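Local coordinates for protein teichoic acid D-alanine hydrolase (Staphylococcus aureus, PDB 5ZH8) that hydrolyses D-alanyl esters on wall teichoic acid and lipoteichoic acid, and affects methicillin resistance and autolysis, at residues A[180-189]-A[276-284]; A[151-159]-A[218-226]. All coordinates share one frame; numbering follows the deposited sequence.

In the fold
Both contacts belong to the beta-lactamase-type fold of the chain, about 18 Å apart between centres. Their segments alternate along the sequence: 151-159, 180-189, 218-226, then 276-284. Contact 1 joins two loops, one leading into helix 189-199 and the other into strand 288-290 of the three-stranded sheet. Contact 2 packs the short helix 152-155 and the turn after it against helix 213-227. The two meet at that helix, where Leu189 and Tyr283 of contact 1 touch Ala220 of contact 2. Leu189 also packs on Glu224. Helix 213-227 therefore borders both contacts: one face receives 151-159, and Ala220 and Glu224 meet the loop pair.

Contact 1. Residues A[180-189]-A[276-284]; sequences YKSSKDYKNL and PNILDQYYG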
ATOM      1  N   TYR A 180      14.147   4.537  10.600  1.00 69.35           N
ATOM      2  CA  TYR A 180      14.380   5.914  10.212  1.00 70.05           C
ATOM      3  C   TYR A 180      13.042   6.607  10.116  1.00 72.03           C
ATOM      4  O   TYR A 180      12.157   6.186   9.372  1.00 70.87           O
ATOM      5  CB  TYR A 180      15.082   6.022   8.865  1.00 67.10           C
ATOM      6  CG  TYR A 180      15.326   7.450   8.412  1.00 67.56           C
ATOM      7  CD1 TYR A 180      16.161   8.288   9.135  1.00 69.42           C
ATOM      8  CD2 TYR A 180      14.734   7.957   7.258  1.00 66.47           C
ATOM      9  CE1 TYR A 180      16.403   9.592   8.726  1.00 70.29           C
ATOM     10  CE2 TYR A 180      14.973   9.257   6.841  1.00 67.43           C
ATOM     11  CZ  TYR A 180      15.807  10.072   7.578  1.00 69.26           C
ATOM     12  OH  TYR A 180      16.036  11.363   7.166  1.00 70.21           O
ATOM     13  N   LYS A 181      12.883   7.649  10.913  1.00 75.65           N
ATOM     14  CA  LYS A 181      11.701   8.485  10.869  1.00 77.81           C
ATOM     15  C   LYS A 181      12.094   9.735  10.100  1.00 78.14           C
ATOM     16  O   LYS A 181      12.769  10.606  10.654  1.00 80.29           O
ATOM     17  CB  LYS A 181      11.246   8.842  12.286  1.00 81.80           C
ATOM     18  CG  LYS A 181      10.402   7.769  12.962  1.00 82.70           C
ATOM     19  CD  LYS A 181       9.777   8.283  14.253  1.00 86.97           C
ATOM     20  CE  LYS A 181       8.635   9.258  14.000  1.00 88.75           C
ATOM     21  NZ  LYS A 181       8.479  10.198  15.144  1.00 93.24           N
ATOM     22  N   SER A 182      11.686   9.819   8.832  1.00 76.31           N
ATOM     23  CA  SER A 182      11.997  10.974   7.985  1.00 76.32           C
ATOM     24  C   SER A 182      11.379  12.283   8.509  1.00 79.83           C
ATOM     25  O   SER A 182      10.416  12.268   9.279  1.00 81.80           O
ATOM     26  CB  SER A 182      11.523  10.721   6.554  1.00 73.66           C
ATOM     27  OG  SER A 182      10.162  10.328   6.550  1.00 73.95           O
ATOM     28  N   SER A 183      11.971  13.408   8.102  1.00 80.54           N
ATOM     29  CA  SER A 183      11.447  14.735   8.413  1.00 83.95           C
ATOM     30  C   SER A 183      11.713  15.692   7.252  1.00 83.93           C
ATOM     31  O   SER A 183      12.752  15.609   6.599  1.00 82.28           O
ATOM     32  CB  SER A 183      12.082  15.282   9.689  1.00 86.80           C
ATOM     33  OG  SER A 183      11.531  16.542  10.020  1.00 90.43           O
ATOM     34  N   LYS A 184      10.775  16.604   7.010  1.00 86.56           N
ATOM     35  CA  LYS A 184      10.914  17.607   5.951  1.00 87.22           C
ATOM     36  C   LYS A 184      11.990  18.625   6.317  1.00 89.28           C
ATOM     37  O   LYS A 184      12.577  19.264   5.443  1.00 89.22           O
ATOM     38  CB  LYS A 184       9.580  18.324   5.713  1.00 89.76           C
ATOM     39  CG  LYS A 184       8.459  17.410   5.236  1.00 88.17           C
ATOM     40  CD  LYS A 184       7.149  18.182   5.099  1.00 91.12           C
ATOM     41  CE  LYS A 184       6.161  17.496   4.171  1.00 89.16           C
ATOM     42  NZ  LYS A 184       4.878  18.240   4.017  1.00 92.09           N
ATOM     43  N   ASP A 185      12.233  18.770   7.618  1.00 91.23           N
ATOM     44  CA  ASP A 185      13.288  19.634   8.136  1.00 93.29           C
ATOM     45  C   ASP A 185      14.648  19.326   7.515  1.00 90.30           C
ATOM     46  O   ASP A 185      15.411  20.237   7.193  1.00 91.86           O
ATOM     47  CB  ASP A 185      13.394  19.481   9.660  1.00 95.81           C
ATOM     48  CG  ASP A 185      12.148  19.958  10.394  1.00 99.36           C
ATOM     49  OD1 ASP A 185      11.144  20.300   9.731  1.00 99.54           O
ATOM     50  OD2 ASP A 185      12.180  19.986  11.642  1.00102.26           O
ATOM     51  N   TYR A 186      14.945  18.040   7.347  1.00 86.18           N
ATOM     52  CA  TYR A 186      16.277  17.612   6.927  1.00 83.37           C
ATOM     53  C   TYR A 186      16.531  17.968   5.469  1.00 81.88           C
ATOM     54  O   TYR A 186      15.822  17.512   4.575  1.00 79.70           O
ATOM     55  CB  TYR A 186      16.474  16.110   7.160  1.00 79.81           C
ATOM     56  CG  TYR A 186      16.096  15.631   8.551  1.00 80.76           C
ATOM     57  CD1 TYR A 186      16.191  16.473   9.670  1.00 83.91           C
ATOM     58  CD2 TYR A 186      15.654  14.327   8.752  1.00 78.49           C
ATOM     59  CE1 TYR A 186      15.843  16.027  10.933  1.00 85.13           C
ATOM     60  CE2 TYR A 186      15.306  13.875  10.017  1.00 79.88           C
ATOM     61  CZ  TYR A 186      15.406  14.727  11.102  1.00 83.03           C
ATOM     62  OH  TYR A 186      15.066  14.271  12.348  1.00 84.25           O
ATOM     63  N   LYS A 187      17.549  18.793   5.252  1.00 83.18           N
ATOM     64  CA  LYS A 187      17.851  19.340   3.940  1.00 82.74           C
ATOM     65  C   LYS A 187      18.858  18.498   3.183  1.00 79.00           C
ATOM     66  O   LYS A 187      19.046  18.706   1.985  1.00 78.15           O
ATOM     67  CB  LYS A 187      18.412  20.758   4.085  1.00 86.96           C
ATOM     68  CG  LYS A 187      17.541  21.711   4.892  1.00 91.21           C
ATOM     69  CD  LYS A 187      16.145  21.898   4.302  1.00 91.95           C
ATOM     70  CE  LYS A 187      16.171  22.617   2.957  1.00 92.57           C
ATOM     71  NZ  LYS A 187      14.807  23.018   2.496  1.00 93.83           N
ATOM     72  N   ASN A 188      19.514  17.563   3.869  1.00 76.96           N
ATOM     73  CA  ASN A 188      20.609  16.805   3.263  1.00 74.09           C
ATOM     74  C   ASN A 188      20.875  15.477   3.966  1.00 71.94           C
ATOM     75  O   ASN A 188      20.333  15.208   5.044  1.00 72.68           O
ATOM     76  CB  ASN A 188      21.880  17.656   3.264  1.00 75.65           C
ATOM     77  CG  ASN A 188      22.243  18.156   4.644  1.00 78.05           C
ATOM     78  OD1 ASN A 188      22.389  17.377   5.582  1.00 77.15           O
ATOM     79  ND2 ASN A 188      22.392  19.465   4.772  1.00 81.25           N
ATOM     80  N   LEU A 189      21.726  14.662   3.344  1.00 69.21           N
ATOM     81  CA  LEU A 189      22.109  13.366   3.894  1.00 67.48           C
ATOM     82  C   LEU A 189      22.690  13.504   5.297  1.00 69.78           C
ATOM     83  O   LEU A 189      22.378  12.703   6.171  1.00 69.73           O
ATOM     84  CB  LEU A 189      23.124  12.681   2.976  1.00 65.25           C
ATOM     85  CG  LEU A 189      23.607  11.278   3.359  1.00 63.36           C
ATOM     86  CD1 LEU A 189      22.447  10.300   3.440  1.00 62.04           C
ATOM     87  CD2 LEU A 189      24.649  10.781   2.370  1.00 61.73           C
ATOM     88  N   PRO A 276       6.944  13.599  -3.663  1.00 68.96           N
ATOM     89  CA  PRO A 276       8.126  13.378  -2.836  1.00 67.69           C
ATOM     90  C   PRO A 276       8.586  14.679  -2.180  1.00 69.67           C
ATOM     91  O   PRO A 276       8.803  15.681  -2.867  1.00 71.01           O
ATOM     92  CB  PRO A 276       9.165  12.868  -3.834  1.00 65.61           C
ATOM     93  CG  PRO A 276       8.376  12.288  -4.951  1.00 64.53           C
ATOM     94  CD  PRO A 276       7.164  13.165  -5.055  1.00 66.98           C
ATOM     95  N   ASN A 277       8.707  14.649  -0.855  1.00 69.80           N
ATOM     96  CA  ASN A 277       9.004  15.835  -0.056  1.00 72.11           C
ATOM     97  C   ASN A 277      10.268  15.689   0.810  1.00 71.55           C
ATOM     98  O   ASN A 277      10.586  16.594   1.588  1.00 74.14           O
ATOM     99  CB  ASN A 277       7.794  16.164   0.830  1.00 74.32           C
ATOM    100  CG  ASN A 277       7.360  14.993   1.700  1.00 73.07           C
ATOM    101  OD1 ASN A 277       7.861  13.875   1.570  1.00 70.06           O
ATOM    102  ND2 ASN A 277       6.444  15.253   2.610  1.00 75.55           N
ATOM    103  N   ILE A 278      10.978  14.568   0.670  1.00 68.10           N
ATOM    104  CA  ILE A 278      12.110  14.241   1.542  1.00 67.58           C
ATOM    105  C   ILE A 278      13.325  13.659   0.799  1.00 65.21           C
ATOM    106  O   ILE A 278      14.258  13.154   1.422  1.00 64.56           O
ATOM    107  CB  ILE A 278      11.681  13.231   2.633  1.00 66.92           C
ATOM    108  CG1 ILE A 278      11.096  11.961   2.001  1.00 64.08           C
ATOM    109  CG2 ILE A 278      10.681  13.870   3.582  1.00 69.96           C
ATOM    110  CD1 ILE A 278      10.823  10.842   2.986  1.00 63.46           C
ATOM    111  N   LEU A 279      13.327  13.745  -0.526  1.00 64.10           N
ATOM    112  CA  LEU A 279      14.348  13.080  -1.330  1.00 61.72           C
ATOM    113  C   LEU A 279      15.713  13.771  -1.239  1.00 62.74           C
ATOM    114  O   LEU A 279      16.738  13.183  -1.603  1.00 61.50           O
ATOM    115  CB  LEU A 279      13.881  12.970  -2.783  1.00 60.58           C
ATOM    116  CG  LEU A 279      12.569  12.208  -3.034  1.00 59.21           C
ATOM    117  CD1 LEU A 279      12.332  12.082  -4.530  1.00 58.09           C
ATOM    118  CD2 LEU A 279      12.589  10.838  -2.372  1.00 57.31           C
ATOM    119  N   ASP A 280      15.732  15.009  -0.752  1.00 65.60           N
ATOM    120  CA  ASP A 280      16.996  15.708  -0.451  1.00 66.89           C
ATOM    121  C   ASP A 280      17.810  15.056   0.680  1.00 65.63           C
ATOM    122  O   ASP A 280      19.023  15.218   0.736  1.00 65.39           O
ATOM    123  CB  ASP A 280      16.750  17.201  -0.148  1.00 70.73           C
ATOM    124  CG  ASP A 280      15.748  17.434   0.978  1.00 73.04           C
ATOM    125  OD1 ASP A 280      15.074  16.474   1.428  1.00 72.02           O
ATOM    126  OD2 ASP A 280      15.629  18.603   1.406  1.00 76.49           O
ATOM    127  N   GLN A 281      17.141  14.312   1.560  1.00 64.66           N
ATOM    128  CA  GLN A 281      17.794  13.625   2.674  1.00 64.07           C
ATOM    129  C   GLN A 281      17.937  12.116   2.442  1.00 61.09           C
ATOM    130  O   GLN A 281      18.388  11.391   3.330  1.00 60.60           O
ATOM    131  CB  GLN A 281      16.997  13.877   3.961  1.00 66.03           C
ATOM    132  CG  GLN A 281      15.807  12.943   4.180  1.00 64.78           C
ATOM    133  CD  GLN A 281      14.663  13.583   4.946  1.00 67.33           C
ATOM    134  OE1 GLN A 281      14.212  13.055   5.961  1.00 67.72           O
ATOM    135  NE2 GLN A 281      14.181  14.725   4.457  1.00 68.97           N
ATOM    136  N   TYR A 282      17.557  11.648   1.254  1.00 59.30           N
ATOM    137  CA  TYR A 282      17.452  10.213   0.970  1.00 56.79           C
ATOM    138  C   TYR A 282      18.478   9.700  -0.042  1.00 55.32           C
ATOM    139  O   TYR A 282      18.219   8.729  -0.761  1.00 53.78           O
ATOM    140  CB  TYR A 282      16.021   9.871   0.515  1.00 55.95           C
ATOM    141  CG  TYR A 282      15.285   8.988   1.497  1.00 55.60           C
ATOM    142  CD1 TYR A 282      15.460   7.606   1.480  1.00 53.54           C
ATOM    143  CD2 TYR A 282      14.438   9.533   2.456  1.00 57.53           C
ATOM    144  CE1 TYR A 282      14.801   6.794   2.382  1.00 53.69           C
ATOM    145  CE2 TYR A 282      13.775   8.727   3.363  1.00 57.76           C
ATOM    146  CZ  TYR A 282      13.959   7.358   3.323  1.00 55.87           C
ATOM    147  OH  TYR A 282      13.296   6.561   4.224  1.00 56.54           O
ATOM    148  N   TYR A 283      19.650  10.330  -0.078  1.00 56.44           N
ATOM    149  CA  TYR A 283      20.712   9.909  -0.993  1.00 55.24           C
ATOM    150  C   TYR A 283      21.244   8.543  -0.591  1.00 53.60           C
ATOM    151  O   TYR A 283      21.857   8.398   0.464  1.00 54.42           O
ATOM    152  CB  TYR A 283      21.844  10.937  -1.033  1.00 57.08           C
ATOM    153  CG  TYR A 283      21.528  12.136  -1.897  1.00 58.63           C
ATOM    154  CD1 TYR A 283      20.775  13.193  -1.401  1.00 60.79           C
ATOM    155  CD2 TYR A 283      21.973  12.207  -3.215  1.00 58.19           C
ATOM    156  CE1 TYR A 283      20.475  14.288  -2.191  1.00 62.45           C
ATOM    157  CE2 TYR A 283      21.678  13.299  -4.011  1.00 59.89           C
ATOM    158  CZ  TYR A 283      20.930  14.339  -3.490  1.00 61.98           C
ATOM    159  OH  TYR A 283      20.632  15.443  -4.256  1.00 64.33           O
ATOM    160  N   GLY A 284      20.973   7.544  -1.425  1.00 51.82           N
ATOM    161  CA  GLY A 284      21.462   6.187  -1.212  1.00 50.48           C
ATOM    162  C   GLY A 284      20.407   5.175  -0.807  1.00 49.64           C
ATOM    163  O   GLY A 284      20.642   3.972  -0.918  1.00 48.66           O
TER
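Gln281 reaches from 276-284 into the bend of 180-189 and buries more surface here than any other residue. Gln281 CB lies 3.8 Å from Asn188 O. CG is placed between the backbone N and the carbonyl carbon (chi1 84°) and comes beside Tyr180 OH. A bend at chi2 then turns the amide toward Ser183. Ser183 N donates to Gln281 OE1 at 3.1 Å, nearly straight and in the carbonyl plane, on a lone pair. Tyr180 OH also donates to Gln281 OE1, at 2.8 Å, tilted from that plane. Gln281 NE2 donates to Ser183 O at 2.7 Å. The amide therefore pairs with both backbone polar atoms of Ser183, and its rotation is fixed. A buried glutamine thus joins two irregular loops of the beta-lactamase-type fold through the backbone of one residue. The Tyr186 ring brings its edge to the amide oxygen, with Tyr186 CD2 3.4 Å from Gln281 OE1. Next to this, the Tyr180 edge points to the face of Tyr282 in an offset edge-to-face pair, centroids 5.7 Å apart and planes at 77°. Ser182 CB rests on Ile278 CD1 at 3.6 Å. Asn188 CA makes a CH...O contact of 3.4 Å with Asp280 O. Tyr282 OH is bonded to Asp213 of helix 213-227. Tyr180 also packs on helix 189-199, while Tyr283 touches Asn48 and Leu52 of helix 47-55 and meets Phe250 of strand 248-250.

Contact 2. Residues A[151-159]-A[218-226]; sequences PVSKYLPWF and VLAKVIEEV
Leu156 and Val222 have the nearest CA atoms, 6.1 Å apart, where the weakly bonded helix 152-155 passes into a type I turn beside helix 213-227. Val218, Val222 and Val226 form a row on the long helix, one turn apart. Val152 CG1 fits between the first two, 3.6 Å from both Val218 CG1 and Val222 CG2. The side chains cross at about a right angle. Tyr155 places its CB 3.7 Å from Val226 CG1, and the root of its ring meets the same methyl. The ring then leads away, and its OH bonds to Asn147 N. Leu156 has CG anti to the backbone N (chi1 -158°), which sends its two methyls across the helix. Leu156 CD2 lies 3.8 Å from Lys221 CG, and Leu156 CD1 lies 3.7 Å from Glu225 CG. Leu156 CG sits over one face of the Trp158 indole, toward its rim, and Trp158 CZ2 comes to 4.0 Å from Lys221 CG. Beyond the two segments the indole makes a cation-pi contact with Lys194. Val218 CG1 sits over one face of Phe159, while Val218 CG2 touches Phe159 CE1 at 3.6 Å. Lys221 lends only its aliphatic part to the interface. Its NZ forms salt bridges with Glu224 and with Asp190 of helix 189-199. The touching surfaces are mainly apolar; the charge of Lys221 is met by these two carboxylates and not by 151-159. With no polar bond between the segments, the fit of methyls and rings sets how 151-159 lies on helix 213-227, in the helical part of the beta-lactamase-type fold.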
ATOM      1  N   PRO A 151      33.901  -1.281  12.018  1.00 63.66           N
ATOM      2  CA  PRO A 151      32.761  -0.506  12.497  1.00 64.04           C
ATOM      3  C   PRO A 151      32.556   0.818  11.764  1.00 63.14           C
ATOM      4  O   PRO A 151      33.472   1.312  11.109  1.00 62.77           O
ATOM      5  CB  PRO A 151      33.106  -0.253  13.966  1.00 67.10           C
ATOM      6  CG  PRO A 151      34.587  -0.245  13.999  1.00 68.00           C
ATOM      7  CD  PRO A 151      35.030  -1.233  12.965  1.00 65.97           C
ATOM      8  N   VAL A 152      31.351   1.369  11.876  1.00 62.86           N
ATOM      9  CA  VAL A 152      31.038   2.672  11.281  1.00 62.33           C
ATOM     10  C   VAL A 152      31.887   3.782  11.893  1.00 64.41           C
ATOM     11  O   VAL A 152      32.340   4.681  11.185  1.00 64.14           O
ATOM     12  CB  VAL A 152      29.538   3.109  11.396  1.00 62.20           C
ATOM     13  CG1 VAL A 152      28.929   3.292  10.016  1.00 59.77           C
ATOM     14  CG2 VAL A 152      28.663   2.194  12.250  1.00 62.76           C
ATOM     15  N   SER A 153      32.083   3.711  13.206  1.00 66.78           N
ATOM     16  CA  SER A 153      32.833   4.736  13.939  1.00 69.48           C
ATOM     17  C   SER A 153      34.242   4.943  13.375  1.00 69.55           C
ATOM     18  O   SER A 153      34.782   6.041  13.446  1.00 71.01           O
ATOM     19  CB  SER A 153      32.893   4.393  15.433  1.00 72.04           C
ATOM     20  OG  SER A 153      33.344   3.066  15.644  1.00 71.48           O
ATOM     21  N   LYS A 154      34.824   3.889  12.809  1.00 68.44           N
ATOM     22  CA  LYS A 154      36.140   3.977  12.172  1.00 68.65           C
ATOM     23  C   LYS A 154      36.139   4.972  11.010  1.00 67.74           C
ATOM     24  O   LYS A 154      37.025   5.828  10.921  1.00 69.22           O
ATOM     25  CB  LYS A 154      36.589   2.601  11.673  1.00 67.15           C
ATOM     26  CG  LYS A 154      38.035   2.541  11.231  1.00 67.59           C
ATOM     27  CD  LYS A 154      38.339   1.211  10.580  1.00 66.24           C
ATOM     28  CE  LYS A 154      39.833   1.052  10.338  1.00 67.30           C
ATOM     29  NZ  LYS A 154      40.113   0.021   9.303  1.00 65.63           N
ATOM     30  N   TYR A 155      35.138   4.865  10.139  1.00 65.64           N
ATOM     31  CA  TYR A 155      35.064   5.699   8.939  1.00 64.74           C
ATOM     32  C   TYR A 155      34.236   6.965   9.144  1.00 66.39           C
ATOM     33  O   TYR A 155      34.410   7.948   8.423  1.00 66.41           O
ATOM     34  CB  TYR A 155      34.513   4.891   7.761  1.00 61.62           C
ATOM     35  CG  TYR A 155      35.184   3.545   7.600  1.00 60.45           C
ATOM     36  CD1 TYR A 155      36.422   3.422   6.978  1.00 60.22           C
ATOM     37  CD2 TYR A 155      34.580   2.395   8.090  1.00 59.82           C
ATOM     38  CE1 TYR A 155      37.038   2.190   6.852  1.00 59.74           C
ATOM     39  CE2 TYR A 155      35.186   1.152   7.960  1.00 59.26           C
ATOM     40  CZ  TYR A 155      36.417   1.054   7.341  1.00 59.20           C
ATOM     41  OH  TYR A 155      37.029  -0.174   7.214  1.00 58.54           O
ATOM     42  N   LEU A 156      33.353   6.939  10.137  1.00 68.22           N
ATOM     43  CA  LEU A 156      32.450   8.049  10.412  1.00 70.15           C
ATOM     44  C   LEU A 156      32.487   8.350  11.914  1.00 73.83           C
ATOM     45  O   LEU A 156      31.537   8.046  12.633  1.00 74.40           O
ATOM     46  CB  LEU A 156      31.040   7.676   9.938  1.00 68.37           C
ATOM     47  CG  LEU A 156      30.055   8.800   9.631  1.00 69.05           C
ATOM     48  CD1 LEU A 156      30.628   9.820   8.641  1.00 69.27           C
ATOM     49  CD2 LEU A 156      28.765   8.188   9.098  1.00 66.98           C
ATOM     50  N   PRO A 157      33.602   8.949  12.390  1.00 76.84           N
ATOM     51  CA  PRO A 157      33.930   9.160  13.815  1.00 80.21           C
ATOM     52  C   PRO A 157      32.789   9.661  14.695  1.00 82.49           C
ATOM     53  O   PRO A 157      32.650   9.207  15.831  1.00 84.06           O
ATOM     54  CB  PRO A 157      35.040  10.208  13.765  1.00 82.05           C
ATOM     55  CG  PRO A 157      35.702   9.987  12.454  1.00 79.61           C
ATOM     56  CD  PRO A 157      34.658   9.485  11.508  1.00 76.69           C
ATOM     57  N   TRP A 158      31.992  10.591  14.177  1.00 83.06           N
ATOM     58  CA  TRP A 158      30.902  11.193  14.953  1.00 85.70           C
ATOM     59  C   TRP A 158      29.697  10.269  15.135  1.00 84.48           C
ATOM     60  O   TRP A 158      28.935  10.445  16.084  1.00 86.67           O
ATOM     61  CB  TRP A 158      30.462  12.546  14.367  1.00 86.91           C
ATOM     62  CG  TRP A 158      30.212  12.565  12.891  1.00 84.32           C
ATOM     63  CD1 TRP A 158      31.107  12.894  11.913  1.00 83.61           C
ATOM     64  CD2 TRP A 158      28.985  12.265  12.227  1.00 82.74           C
ATOM     65  NE1 TRP A 158      30.515  12.811  10.679  1.00 81.30           N
ATOM     66  CE2 TRP A 158      29.210  12.427  10.841  1.00 80.76           C
ATOM     67  CE3 TRP A 158      27.715  11.870  12.666  1.00 82.94           C
ATOM     68  CZ2 TRP A 158      28.213  12.207   9.888  1.00 78.80           C
ATOM     69  CZ3 TRP A 158      26.720  11.662  11.719  1.00 80.82           C
ATOM     70  CH2 TRP A 158      26.977  11.829  10.345  1.00 78.77           C
ATOM     71  N   PHE A 159      29.530   9.285  14.249  1.00 81.17           N
ATOM     72  CA  PHE A 159      28.457   8.307  14.398  1.00 79.99           C
ATOM     73  C   PHE A 159      28.760   7.339  15.549  1.00 81.89           C
ATOM     74  O   PHE A 159      29.160   6.191  15.332  1.00 80.27           O
ATOM     75  CB  PHE A 159      28.224   7.542  13.090  1.00 76.08           C
ATOM     76  CG  PHE A 159      26.898   6.837  13.037  1.00 74.70           C
ATOM     77  CD1 PHE A 159      25.773   7.501  12.571  1.00 74.10           C
ATOM     78  CD2 PHE A 159      26.769   5.520  13.471  1.00 74.08           C
ATOM     79  CE1 PHE A 159      24.551   6.871  12.529  1.00 73.14           C
ATOM     80  CE2 PHE A 159      25.542   4.879  13.432  1.00 73.12           C
ATOM     81  CZ  PHE A 159      24.432   5.555  12.959  1.00 72.68           C
ATOM     82  N   VAL A 218      23.168   5.739   6.384  1.00 54.66           N
ATOM     83  CA  VAL A 218      24.455   5.748   7.091  1.00 55.82           C
ATOM     84  C   VAL A 218      25.591   5.254   6.196  1.00 54.10           C
ATOM     85  O   VAL A 218      26.699   5.801   6.229  1.00 54.87           O
ATOM     86  CB  VAL A 218      24.422   4.834   8.345  1.00 56.93           C
ATOM     87  CG1 VAL A 218      25.822   4.638   8.923  1.00 57.87           C
ATOM     88  CG2 VAL A 218      23.460   5.388   9.386  1.00 59.17           C
ATOM     89  N   LEU A 219      25.317   4.205   5.423  1.00 51.85           N
ATOM     90  CA  LEU A 219      26.297   3.663   4.475  1.00 50.48           C
ATOM     91  C   LEU A 219      26.619   4.653   3.366  1.00 50.26           C
ATOM     92  O   LEU A 219      27.763   4.750   2.935  1.00 50.68           O
ATOM     93  CB  LEU A 219      25.814   2.349   3.856  1.00 48.60           C
ATOM     94  CG  LEU A 219      25.873   1.102   4.741  1.00 48.79           C
ATOM     95  CD1 LEU A 219      25.243  -0.080   4.021  1.00 47.25           C
ATOM     96  CD2 LEU A 219      27.290   0.801   5.199  1.00 49.54           C
ATOM     97  N   ALA A 220      25.610   5.377   2.899  1.00 50.29           N
ATOM     98  CA  ALA A 220      25.822   6.421   1.902  1.00 50.66           C
ATOM     99  C   ALA A 220      26.747   7.519   2.447  1.00 52.88           C
ATOM    100  O   ALA A 220      27.603   8.025   1.724  1.00 53.40           O
ATOM    101  CB  ALA A 220      24.492   7.014   1.458  1.00 50.62           C
ATOM    102  N   LYS A 221      26.581   7.878   3.718  1.00 54.54           N
ATOM    103  CA  LYS A 221      27.432   8.885   4.344  1.00 56.94           C
ATOM    104  C   LYS A 221      28.857   8.359   4.551  1.00 56.97           C
ATOM    105  O   LYS A 221      29.831   9.110   4.404  1.00 58.03           O
ATOM    106  CB  LYS A 221      26.836   9.343   5.678  1.00 59.21           C
ATOM    107  CG  LYS A 221      27.546  10.534   6.305  1.00 62.22           C
ATOM    108  CD  LYS A 221      27.349  11.800   5.477  1.00 63.35           C
ATOM    109  CE  LYS A 221      28.629  12.620   5.390  1.00 65.28           C
ATOM    110  NZ  LYS A 221      28.588  13.597   4.267  1.00 65.87           N
ATOM    111  N   VAL A 222      28.971   7.074   4.893  1.00 55.66           N
ATOM    112  CA  VAL A 222      30.270   6.399   4.987  1.00 55.30           C
ATOM    113  C   VAL A 222      31.013   6.533   3.654  1.00 54.19           C
ATOM    114  O   VAL A 222      32.202   6.878   3.622  1.00 55.03           O
ATOM    115  CB  VAL A 222      30.110   4.900   5.369  1.00 54.19           C
ATOM    116  CG1 VAL A 222      31.407   4.125   5.147  1.00 53.93           C
ATOM    117  CG2 VAL A 222      29.649   4.754   6.815  1.00 55.62           C
ATOM    118  N   ILE A 223      30.299   6.269   2.560  1.00 52.09           N
ATOM    119  CA  ILE A 223      30.856   6.412   1.217  1.00 51.24           C
ATOM    120  C   ILE A 223      31.368   7.833   1.014  1.00 52.78           C
ATOM    121  O   ILE A 223      32.488   8.034   0.556  1.00 53.35           O
ATOM    122  CB  ILE A 223      29.823   6.054   0.121  1.00 49.43           C
ATOM    123  CG1 ILE A 223      29.520   4.552   0.144  1.00 47.85           C
ATOM    124  CG2 ILE A 223      30.316   6.459  -1.265  1.00 49.36           C
ATOM    125  CD1 ILE A 223      28.259   4.164  -0.592  1.00 46.43           C
ATOM    126  N   GLU A 224      30.545   8.816   1.362  1.00 53.66           N
ATOM    127  CA  GLU A 224      30.931  10.211   1.190  1.00 55.68           C
ATOM    128  C   GLU A 224      32.163  10.570   2.017  1.00 57.44           C
ATOM    129  O   GLU A 224      33.062  11.250   1.527  1.00 58.31           O
ATOM    130  CB  GLU A 224      29.773  11.147   1.543  1.00 56.60           C
ATOM    131  CG  GLU A 224      28.678  11.189   0.493  1.00 55.39           C
ATOM    132  CD  GLU A 224      27.651  12.266   0.764  1.00 56.94           C
ATOM    133  OE1 GLU A 224      27.552  12.734   1.923  1.00 58.78           O
ATOM    134  OE2 GLU A 224      26.940  12.645  -0.191  1.00 56.66           O
ATOM    135  N   GLU A 225      32.195  10.094   3.261  1.00 57.99           N
ATOM    136  CA  GLU A 225      33.259  10.434   4.207  1.00 60.10           C
ATOM    137  C   GLU A 225      34.606   9.833   3.803  1.00 59.64           C
ATOM    138  O   GLU A 225      35.618  10.510   3.887  1.00 61.59           O
ATOM    139  CB  GLU A 225      32.882   9.962   5.620  1.00 60.94           C
ATOM    140  CG  GLU A 225      33.748  10.529   6.734  1.00 63.76           C
ATOM    141  CD  GLU A 225      33.508  12.004   6.986  1.00 66.45           C
ATOM    142  OE1 GLU A 225      32.357  12.474   6.794  1.00 66.43           O
ATOM    143  OE2 GLU A 225      34.479  12.690   7.389  1.00 68.66           O
ATOM    144  N   VAL A 226      34.612   8.568   3.377  1.00 57.51           N
ATOM    145  CA  VAL A 226      35.861   7.885   3.012  1.00 57.19           C
ATOM    146  C   VAL A 226      36.417   8.383   1.690  1.00 56.97           C
ATOM    147  O   VAL A 226      37.633   8.425   1.513  1.00 58.34           O
ATOM    148  CB  VAL A 226      35.720   6.344   2.930  1.00 55.50           C
ATOM    149  CG1 VAL A 226      35.305   5.761   4.269  1.00 55.94           C
ATOM    150  CG2 VAL A 226      34.767   5.927   1.824  1.00 53.67           C
TER